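Local coordinates for alpha-amylase (Eisenia fetida, PDB 6M4K), which probably catalyses the endohydrolysis of internal alpha-1,4-glucosidic linkages in starch-like polysaccharides, as a calcium-binding amylase of glycoside hydrolase family 13, at residues F259-N264 against A295-D300; W287-G292 against W335-V340. All coordinates share one frame; numbering follows the deposited sequence. Where two conformers were deposited one is given.

In the fold
Both contacts tie neighbouring elements of the eight-stranded parallel barrel of the catalytic domain, with centres about 9 Å apart, and their chemistry differs with their place in the fold. In contact 1 all the touching residues are buried, and helix 259-270 is laid over the end of strand 295-297 by rings, an aliphatic branch and two bridging waters. Contact 2, farther from the centre of the chain and only partly buried, joins the loop that leads into strand 295-297 to the turn that leads into strand 339-344, chiefly through one tyrosine hydroxyl. The two strands are adjacent, and the hydrogen bond from Val297 N to His339 O, 2.9 Å, links them directly.

Contact 1 of 2, residues F259-N264 against A295-D300; sequences FKHGQN and ALVFID
Within the beta-alpha-beta unit of strand 255-257, helix 259-270 and strand 295-297, part of the family 13 TIM barrel, residues 259-262 pack against the strand and the loop that follows it. Two ring contacts flank the approach. CB of Val297 stands over the centre of the His261 ring, 3.5 Å from its centroid, in a CH-pi contact almost exactly on the ring normal. Having CG anti to the backbone N (chi1 168°) turns the imidazole toward Val297, and its NE2 is hydrogen-bonded to Glu332 of helix 322-334. Without the imidazole, as with an alanine here, Glu332 would probably lose its partner in this helix and Val297 CB the ring face it packs on. The second pair is T-shaped: the CZ end of the Phe298 ring points at the centre of the Phe259 face, with the planes at 85°. Between these pairs the backbones come close at Gly262, where a beta carbon would collide with the carbonyl oxygens of Phe298 and Ile299. Two waters bridge this approach: one accepts from Gly262 N and donates to Phe298 O, and the second donates to both Gly262 O and Ile299 O, at 2.9 Å from each.

Contact 2 of 2, residues W287-G292 against W335-V340; sequences WGQLSG and WDYGHV
The carbonyl oxygen of Leu290 accepts a hydrogen bond from the phenol of Tyr337, with OH to O at 2.7 Å. It is met at an angle of 135° at the oxygen, the donor tilted 26° from the carbonyl plane, while the same oxygen lies at the edge of the tyrosine ring. Tyr337 reaches it because CG is anti to the backbone N (chi1 177°), which carries the ring from the turn before strand 339-344 across to the loop 287-292. On the way CD1 passes 3.6 Å from Gly292 CA, and CE1 comes 3.5 Å from Gly292 N. Gln289 crosses the end of the phenol with its amide turned obliquely to the ring. Its OE1 lies 3.1 Å from Tyr337 OH but is not the acceptor, since the hydroxyl proton goes to Leu290 O, and its NE2 is hydrogen-bonded to Asn264 of helix 259-270. Gly338 CA points a hydrogen at Gly292 O, a CA-H...O contact of 3.3 Å, helped by a positive phi that glycine adopts readily. The loop before one barrel strand is thus fastened to the turn before the next by a directional bond to a main-chain carbonyl, which holds the end of the phenol at the loop and gives the hydroxyl of this buried tyrosine an acceptor.

Contact 1 of 2, residues F259-N264 against A295-D300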
ATOM      1  N   PHE A 259       8.679  -4.354  -3.295  1.00 14.01           N
ATOM      2  CA  PHE A 259       9.061  -3.068  -3.867  1.00 13.57           C
ATOM      3  C   PHE A 259       9.600  -3.186  -5.293  1.00 15.19           C
ATOM      4  O   PHE A 259       9.616  -2.190  -6.027  1.00 14.47           O
ATOM      5  CB  PHE A 259      10.068  -2.373  -2.950  1.00 13.59           C
ATOM      6  CG  PHE A 259       9.442  -1.733  -1.745  1.00 13.82           C
ATOM      7  CD1 PHE A 259       9.176  -2.474  -0.594  1.00 14.38           C
ATOM      8  CD2 PHE A 259       9.085  -0.389  -1.777  1.00 14.57           C
ATOM      9  CE1 PHE A 259       8.583  -1.876   0.508  1.00 14.49           C
ATOM     10  CE2 PHE A 259       8.490   0.212  -0.678  1.00 14.89           C
ATOM     11  CZ  PHE A 259       8.236  -0.528   0.462  1.00 14.44           C
ATOM     12  N   LYS A 260      10.028  -4.374  -5.721  1.00 13.69           N
ATOM     13  CA  LYS A 260      10.460  -4.503  -7.113  1.00 14.47           C
ATOM     14  C   LYS A 260       9.308  -4.281  -8.078  1.00 13.94           C
ATOM     15  O   LYS A 260       9.524  -3.854  -9.212  1.00 14.51           O
ATOM     16  CB  LYS A 260      11.079  -5.880  -7.370  1.00 15.08           C
ATOM     17  CG  LYS A 260      12.364  -6.132  -6.598  1.00 16.77           C
ATOM     18  CD  LYS A 260      12.768  -7.611  -6.677  1.00 17.85           C
ATOM     19  CE  LYS A 260      14.039  -7.894  -5.876  1.00 20.54           C
ATOM     20  NZ  LYS A 260      14.339  -9.357  -5.862  1.00 21.63           N
ATOM     21  N   HIS A 261       8.085  -4.563  -7.642  1.00 13.06           N
ATOM     22  CA  HIS A 261       6.916  -4.468  -8.510  1.00 13.45           C
ATOM     23  C   HIS A 261       6.716  -3.036  -9.005  1.00 13.66           C
ATOM     24  O   HIS A 261       6.641  -2.784 -10.215  1.00 14.20           O
ATOM     25  CB  HIS A 261       5.728  -5.005  -7.704  1.00 14.08           C
ATOM     26  CG  HIS A 261       4.374  -4.745  -8.278  1.00 13.44           C
ATOM     27  ND1 HIS A 261       3.656  -5.711  -8.955  1.00 13.50           N
ATOM     28  CD2 HIS A 261       3.565  -3.664  -8.186  1.00 14.39           C
ATOM     29  CE1 HIS A 261       2.469  -5.222  -9.269  1.00 12.81           C
ATOM     30  NE2 HIS A 261       2.390  -3.983  -8.813  1.00 13.70           N
ATOM     31  N   GLY A 262       6.654  -2.076  -8.082  1.00 13.61           N
ATOM     32  CA  GLY A 262       6.475  -0.689  -8.491  1.00 13.82           C
ATOM     33  C   GLY A 262       7.702  -0.109  -9.168  1.00 13.39           C
ATOM     34  O   GLY A 262       7.584   0.761 -10.038  1.00 14.39           O
ATOM     35  N   GLN A 263       8.893  -0.572  -8.783  1.00 14.07           N
ATOM     36  CA  GLN A 263      10.100  -0.155  -9.484  0.50 14.27           C
ATOM     37  C   GLN A 263      10.042  -0.586 -10.941  1.00 15.37           C
ATOM     38  O   GLN A 263      10.303   0.214 -11.850  1.00 14.82           O
ATOM     39  CB  GLN A 263      11.331  -0.747  -8.795  0.50 15.81           C
ATOM     40  CG  GLN A 263      11.711  -0.049  -7.498  0.50 18.94           C
ATOM     41  CD  GLN A 263      12.480   1.242  -7.732  0.50 19.16           C
ATOM     42  OE1 GLN A 263      13.305   1.334  -8.644  0.50 23.91           O
ATOM     43  NE2 GLN A 263      12.210   2.245  -6.911  0.50 20.13           N
ATOM     44  N   ASN A 264       9.695  -1.855 -11.175  1.00 13.42           N
ATOM     45  CA  ASN A 264       9.671  -2.393 -12.530  1.00 14.70           C
ATOM     46  C   ASN A 264       8.554  -1.766 -13.357  1.00 14.91           C
ATOM     47  O   ASN A 264       8.782  -1.336 -14.494  1.00 15.40           O
ATOM     48  CB  ASN A 264       9.558  -3.924 -12.502  1.00 14.97           C
ATOM     49  CG  ASN A 264      10.850  -4.604 -12.041  1.00 17.23           C
ATOM     50  OD1 ASN A 264      10.824  -5.671 -11.408  1.00 18.70           O
ATOM     51  ND2 ASN A 264      11.977  -4.009 -12.374  1.00 20.15           N
ATOM     52  N   ALA A 295       3.151 -11.913  -1.963  1.00 14.62           N
ATOM     53  CA  ALA A 295       3.449 -10.512  -2.226  1.00 14.20           C
ATOM     54  C   ALA A 295       2.264  -9.607  -1.941  1.00 13.49           C
ATOM     55  O   ALA A 295       1.112  -9.928  -2.256  1.00 13.23           O
ATOM     56  CB  ALA A 295       3.863 -10.308  -3.687  1.00 15.33           C
ATOM     57  N   LEU A 296       2.588  -8.454  -1.366  1.00 14.05           N
ATOM     58  CA  LEU A 296       1.723  -7.289  -1.309  1.00 12.60           C
ATOM     59  C   LEU A 296       2.317  -6.300  -2.305  1.00 11.43           C
ATOM     60  O   LEU A 296       3.498  -5.954  -2.201  1.00 13.39           O
ATOM     61  CB  LEU A 296       1.748  -6.738   0.115  1.00 14.60           C
ATOM     62  CG  LEU A 296       0.798  -5.640   0.600  1.00 17.01           C
ATOM     63  CD1 LEU A 296       1.129  -4.266  -0.002  1.00 14.84           C
ATOM     64  CD2 LEU A 296      -0.684  -5.990   0.428  1.00 15.63           C
ATOM     65  N   VAL A 297       1.514  -5.885  -3.293  1.00 12.49           N
ATOM     66  CA  VAL A 297       2.013  -5.110  -4.423  1.00 12.27           C
ATOM     67  C   VAL A 297       1.298  -3.763  -4.481  1.00 11.94           C
ATOM     68  O   VAL A 297       0.189  -3.592  -3.971  1.00 13.12           O
ATOM     69  CB  VAL A 297       1.913  -5.868  -5.772  1.00 12.03           C
ATOM     70  CG1 VAL A 297       2.623  -7.216  -5.674  1.00 13.40           C
ATOM     71  CG2 VAL A 297       0.468  -6.084  -6.189  1.00 12.86           C
ATOM     72  N   PHE A 298       1.961  -2.804  -5.126  1.00 12.39           N
ATOM     73  CA  PHE A 298       1.513  -1.410  -5.124  1.00 11.39           C
ATOM     74  C   PHE A 298       2.408  -0.624  -6.071  1.00 12.17           C
ATOM     75  O   PHE A 298       3.588  -0.948  -6.242  1.00 12.99           O
ATOM     76  CB  PHE A 298       1.571  -0.796  -3.703  1.00 12.98           C
ATOM     77  CG  PHE A 298       2.896  -1.003  -3.022  1.00 12.35           C
ATOM     78  CD1 PHE A 298       3.168  -2.204  -2.379  1.00 14.37           C
ATOM     79  CD2 PHE A 298       3.893  -0.035  -3.059  1.00 13.17           C
ATOM     80  CE1 PHE A 298       4.402  -2.439  -1.786  1.00 15.63           C
ATOM     81  CE2 PHE A 298       5.128  -0.261  -2.438  1.00 14.08           C
ATOM     82  CZ  PHE A 298       5.380  -1.471  -1.808  1.00 15.42           C
ATOM     83  N   ILE A 299       1.840   0.426  -6.674  1.00 12.32           N
ATOM     84  CA  ILE A 299       2.626   1.285  -7.557  1.00 12.82           C
ATOM     85  C   ILE A 299       3.535   2.210  -6.755  1.00 13.30           C
ATOM     86  O   ILE A 299       4.722   2.370  -7.085  1.00 13.87           O
ATOM     87  CB  ILE A 299       1.706   2.052  -8.523  1.00 12.81           C
ATOM     88  CG1 ILE A 299       0.911   1.057  -9.380  1.00 13.92           C
ATOM     89  CG2 ILE A 299       2.514   3.031  -9.397  1.00 14.53           C
ATOM     90  CD1 ILE A 299       1.757   0.021 -10.130  1.00 14.90           C
ATOM     91  N   ASP A 300       2.996   2.831  -5.704  1.00 12.23           N
ATOM     92  CA  ASP A 300       3.772   3.705  -4.834  1.00 13.57           C
ATOM     93  C   ASP A 300       3.268   3.549  -3.409  1.00 14.04           C
ATOM     94  O   ASP A 300       2.178   3.020  -3.171  1.00 13.45           O
ATOM     95  CB  ASP A 300       3.766   5.193  -5.291  1.00 13.53           C
ATOM     96  CG  ASP A 300       2.404   5.866  -5.175  1.00 14.68           C
ATOM     97  OD1 ASP A 300       1.354   5.194  -5.277  1.00 14.86           O
ATOM     98  OD2 ASP A 300       2.379   7.117  -5.018  1.00 14.94           O
TER
HETATM   99  O   HOH W   1       6.003  -1.911  -5.329  1.00 14.97           O
HETATM  100  O   HOH W   2       5.859   3.021  -9.636  1.00 15.49           O

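Contact 2 of 2, residues W287-G292 against W335-V340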
ATOM      1  N   TRP A 287      10.126 -12.007 -13.175  1.00 20.42           N
ATOM      2  CA  TRP A 287      11.015 -10.855 -13.216  1.00 22.55           C
ATOM      3  C   TRP A 287      11.999 -10.837 -12.055  1.00 20.26           C
ATOM      4  O   TRP A 287      12.627  -9.804 -11.811  1.00 24.84           O
ATOM      5  CB  TRP A 287      10.198  -9.559 -13.263  1.00 18.64           C
ATOM      6  CG  TRP A 287       9.705  -9.216 -14.638  1.00 18.88           C
ATOM      7  CD1 TRP A 287       9.079 -10.052 -15.526  1.00 21.64           C
ATOM      8  CD2 TRP A 287       9.804  -7.942 -15.287  1.00 17.13           C
ATOM      9  NE1 TRP A 287       8.785  -9.368 -16.679  1.00 20.36           N
ATOM     10  CE2 TRP A 287       9.218  -8.074 -16.560  1.00 19.07           C
ATOM     11  CE3 TRP A 287      10.334  -6.701 -14.913  1.00 19.17           C
ATOM     12  CZ2 TRP A 287       9.148  -7.012 -17.462  1.00 20.36           C
ATOM     13  CZ3 TRP A 287      10.271  -5.652 -15.811  1.00 19.75           C
ATOM     14  CH2 TRP A 287       9.678  -5.813 -17.070  1.00 21.99           C
ATOM     15  N   GLY A 288      12.164 -11.951 -11.343  1.00 21.75           N
ATOM     16  CA  GLY A 288      12.997 -11.950 -10.158  1.00 22.75           C
ATOM     17  C   GLY A 288      12.301 -11.424  -8.923  1.00 19.56           C
ATOM     18  O   GLY A 288      12.963 -10.919  -8.008  1.00 23.43           O
ATOM     19  N   GLN A 289      10.978 -11.520  -8.877  1.00 19.78           N
ATOM     20  CA  GLN A 289      10.171 -11.014  -7.774  1.00 16.99           C
ATOM     21  C   GLN A 289       9.657 -12.176  -6.933  1.00 15.95           C
ATOM     22  O   GLN A 289       9.802 -13.351  -7.287  1.00 19.32           O
ATOM     23  CB  GLN A 289       8.998 -10.175  -8.306  1.00 15.94           C
ATOM     24  CG  GLN A 289       9.444  -8.996  -9.163  1.00 16.60           C
ATOM     25  CD  GLN A 289       8.300  -8.092  -9.626  1.00 16.65           C
ATOM     26  OE1 GLN A 289       7.117  -8.332  -9.333  1.00 19.89           O
ATOM     27  NE2 GLN A 289       8.650  -7.030 -10.328  1.00 16.65           N
ATOM     28  N   LEU A 290       9.056 -11.837  -5.798  1.00 15.07           N
ATOM     29  CA  LEU A 290       8.382 -12.825  -4.971  1.00 15.59           C
ATOM     30  C   LEU A 290       7.257 -13.491  -5.757  1.00 15.84           C
ATOM     31  O   LEU A 290       6.725 -12.938  -6.724  1.00 15.37           O
ATOM     32  CB  LEU A 290       7.746 -12.136  -3.761  1.00 16.22           C
ATOM     33  CG  LEU A 290       8.709 -11.494  -2.771  1.00 17.60           C
ATOM     34  CD1 LEU A 290       7.955 -10.814  -1.632  1.00 17.39           C
ATOM     35  CD2 LEU A 290       9.686 -12.540  -2.246  1.00 18.09           C
ATOM     36  N   SER A 291       6.880 -14.690  -5.331  1.00 16.11           N
ATOM     37  CA  SER A 291       5.671 -15.285  -5.877  0.50 16.18           C
ATOM     38  C   SER A 291       4.472 -14.405  -5.539  1.00 14.84           C
ATOM     39  O   SER A 291       4.427 -13.744  -4.496  1.00 14.86           O
ATOM     40  CB  SER A 291       5.454 -16.698  -5.326  0.50 18.16           C
ATOM     41  OG  SER A 291       4.849 -16.674  -4.045  0.50 17.20           O
ATOM     42  N   GLY A 292       3.503 -14.383  -6.446  1.00 13.99           N
ATOM     43  CA  GLY A 292       2.310 -13.584  -6.220  1.00 14.97           C
ATOM     44  C   GLY A 292       1.641 -13.875  -4.886  1.00 14.35           C
ATOM     45  O   GLY A 292       1.131 -12.966  -4.221  1.00 14.34           O
ATOM     46  N   TRP A 335      -3.947  -7.454 -14.141  1.00 14.12           N
ATOM     47  CA  TRP A 335      -3.066  -8.609 -14.101  1.00 13.37           C
ATOM     48  C   TRP A 335      -3.467  -9.514 -12.937  1.00 13.54           C
ATOM     49  O   TRP A 335      -4.403  -9.236 -12.188  1.00 15.89           O
ATOM     50  CB  TRP A 335      -1.618  -8.139 -13.956  1.00 15.68           C
ATOM     51  CG  TRP A 335      -0.528  -9.041 -14.473  1.00 13.37           C
ATOM     52  CD1 TRP A 335       0.506  -9.574 -13.749  1.00 15.23           C
ATOM     53  CD2 TRP A 335      -0.318  -9.445 -15.829  1.00 14.17           C
ATOM     54  NE1 TRP A 335       1.335 -10.296 -14.572  1.00 15.26           N
ATOM     55  CE2 TRP A 335       0.848 -10.232 -15.854  1.00 14.65           C
ATOM     56  CE3 TRP A 335      -1.010  -9.223 -17.028  1.00 14.46           C
ATOM     57  CZ2 TRP A 335       1.340 -10.793 -17.028  1.00 15.63           C
ATOM     58  CZ3 TRP A 335      -0.520  -9.771 -18.188  1.00 16.56           C
ATOM     59  CH2 TRP A 335       0.637 -10.556 -18.184  1.00 16.48           C
ATOM     60  N   ASP A 336      -2.769 -10.639 -12.802  1.00 15.72           N
ATOM     61  CA  ASP A 336      -2.976 -11.551 -11.673  1.00 16.67           C
ATOM     62  C   ASP A 336      -1.618 -11.752 -11.021  1.00 15.94           C
ATOM     63  O   ASP A 336      -0.841 -12.620 -11.433  1.00 17.35           O
ATOM     64  CB  ASP A 336      -3.590 -12.866 -12.122  1.00 18.36           C
ATOM     65  CG  ASP A 336      -3.917 -13.781 -10.956  1.00 24.59           C
ATOM     66  OD1 ASP A 336      -3.921 -13.304  -9.802  1.00 28.24           O
ATOM     67  OD2 ASP A 336      -4.175 -14.977 -11.191  1.00 28.68           O
ATOM     68  N   TYR A 337      -1.329 -10.933 -10.020  1.00 14.65           N
ATOM     69  CA  TYR A 337      -0.057 -10.992  -9.323  1.00 14.42           C
ATOM     70  C   TYR A 337      -0.130 -10.157  -8.052  1.00 13.06           C
ATOM     71  O   TYR A 337      -0.187  -8.917  -8.099  1.00 15.42           O
ATOM     72  CB  TYR A 337       1.111 -10.501 -10.192  1.00 14.67           C
ATOM     73  CG  TYR A 337       2.428 -10.483  -9.438  1.00 13.43           C
ATOM     74  CD1 TYR A 337       3.106 -11.669  -9.155  1.00 14.08           C
ATOM     75  CD2 TYR A 337       2.976  -9.289  -8.979  1.00 14.09           C
ATOM     76  CE1 TYR A 337       4.303 -11.662  -8.456  1.00 13.73           C
ATOM     77  CE2 TYR A 337       4.161  -9.273  -8.279  1.00 15.64           C
ATOM     78  CZ  TYR A 337       4.820 -10.456  -8.004  1.00 13.09           C
ATOM     79  OH  TYR A 337       6.001 -10.398  -7.307  1.00 15.28           O
ATOM     80  N   GLY A 338      -0.130 -10.827  -6.903  1.00 13.65           N
ATOM     81  CA  GLY A 338      -0.021 -10.157  -5.627  1.00 13.97           C
ATOM     82  C   GLY A 338      -1.345  -9.649  -5.094  1.00 13.45           C
ATOM     83  O   GLY A 338      -2.353  -9.553  -5.791  1.00 13.93           O
ATOM     84  N   HIS A 339      -1.325  -9.313  -3.809  1.00 12.30           N
ATOM     85  CA  HIS A 339      -2.436  -8.619  -3.173  1.00 13.40           C
ATOM     86  C   HIS A 339      -2.252  -7.124  -3.405  1.00 12.12           C
ATOM     87  O   HIS A 339      -1.270  -6.543  -2.930  1.00 13.17           O
ATOM     88  CB  HIS A 339      -2.453  -8.923  -1.677  1.00 12.69           C
ATOM     89  CG  HIS A 339      -3.681  -8.428  -0.990  1.00 13.24           C
ATOM     90  ND1 HIS A 339      -3.756  -8.234   0.372  1.00 13.13           N
ATOM     91  CD2 HIS A 339      -4.892  -8.099  -1.489  1.00 13.67           C
ATOM     92  CE1 HIS A 339      -4.968  -7.809   0.681  1.00 14.92           C
ATOM     93  NE2 HIS A 339      -5.679  -7.721  -0.430  1.00 14.39           N
ATOM     94  N   VAL A 340      -3.192  -6.507  -4.113  1.00 12.33           N
ATOM     95  CA  VAL A 340      -3.032  -5.125  -4.581  1.00 11.66           C
ATOM     96  C   VAL A 340      -3.481  -4.127  -3.522  1.00 11.41           C
ATOM     97  O   VAL A 340      -4.609  -4.202  -3.014  1.00 12.03           O
ATOM     98  CB  VAL A 340      -3.811  -4.890  -5.881  1.00 11.97           C
ATOM     99  CG1 VAL A 340      -3.718  -3.413  -6.291  1.00 13.67           C
ATOM    100  CG2 VAL A 340      -3.288  -5.806  -6.990  1.00 13.89           C
TER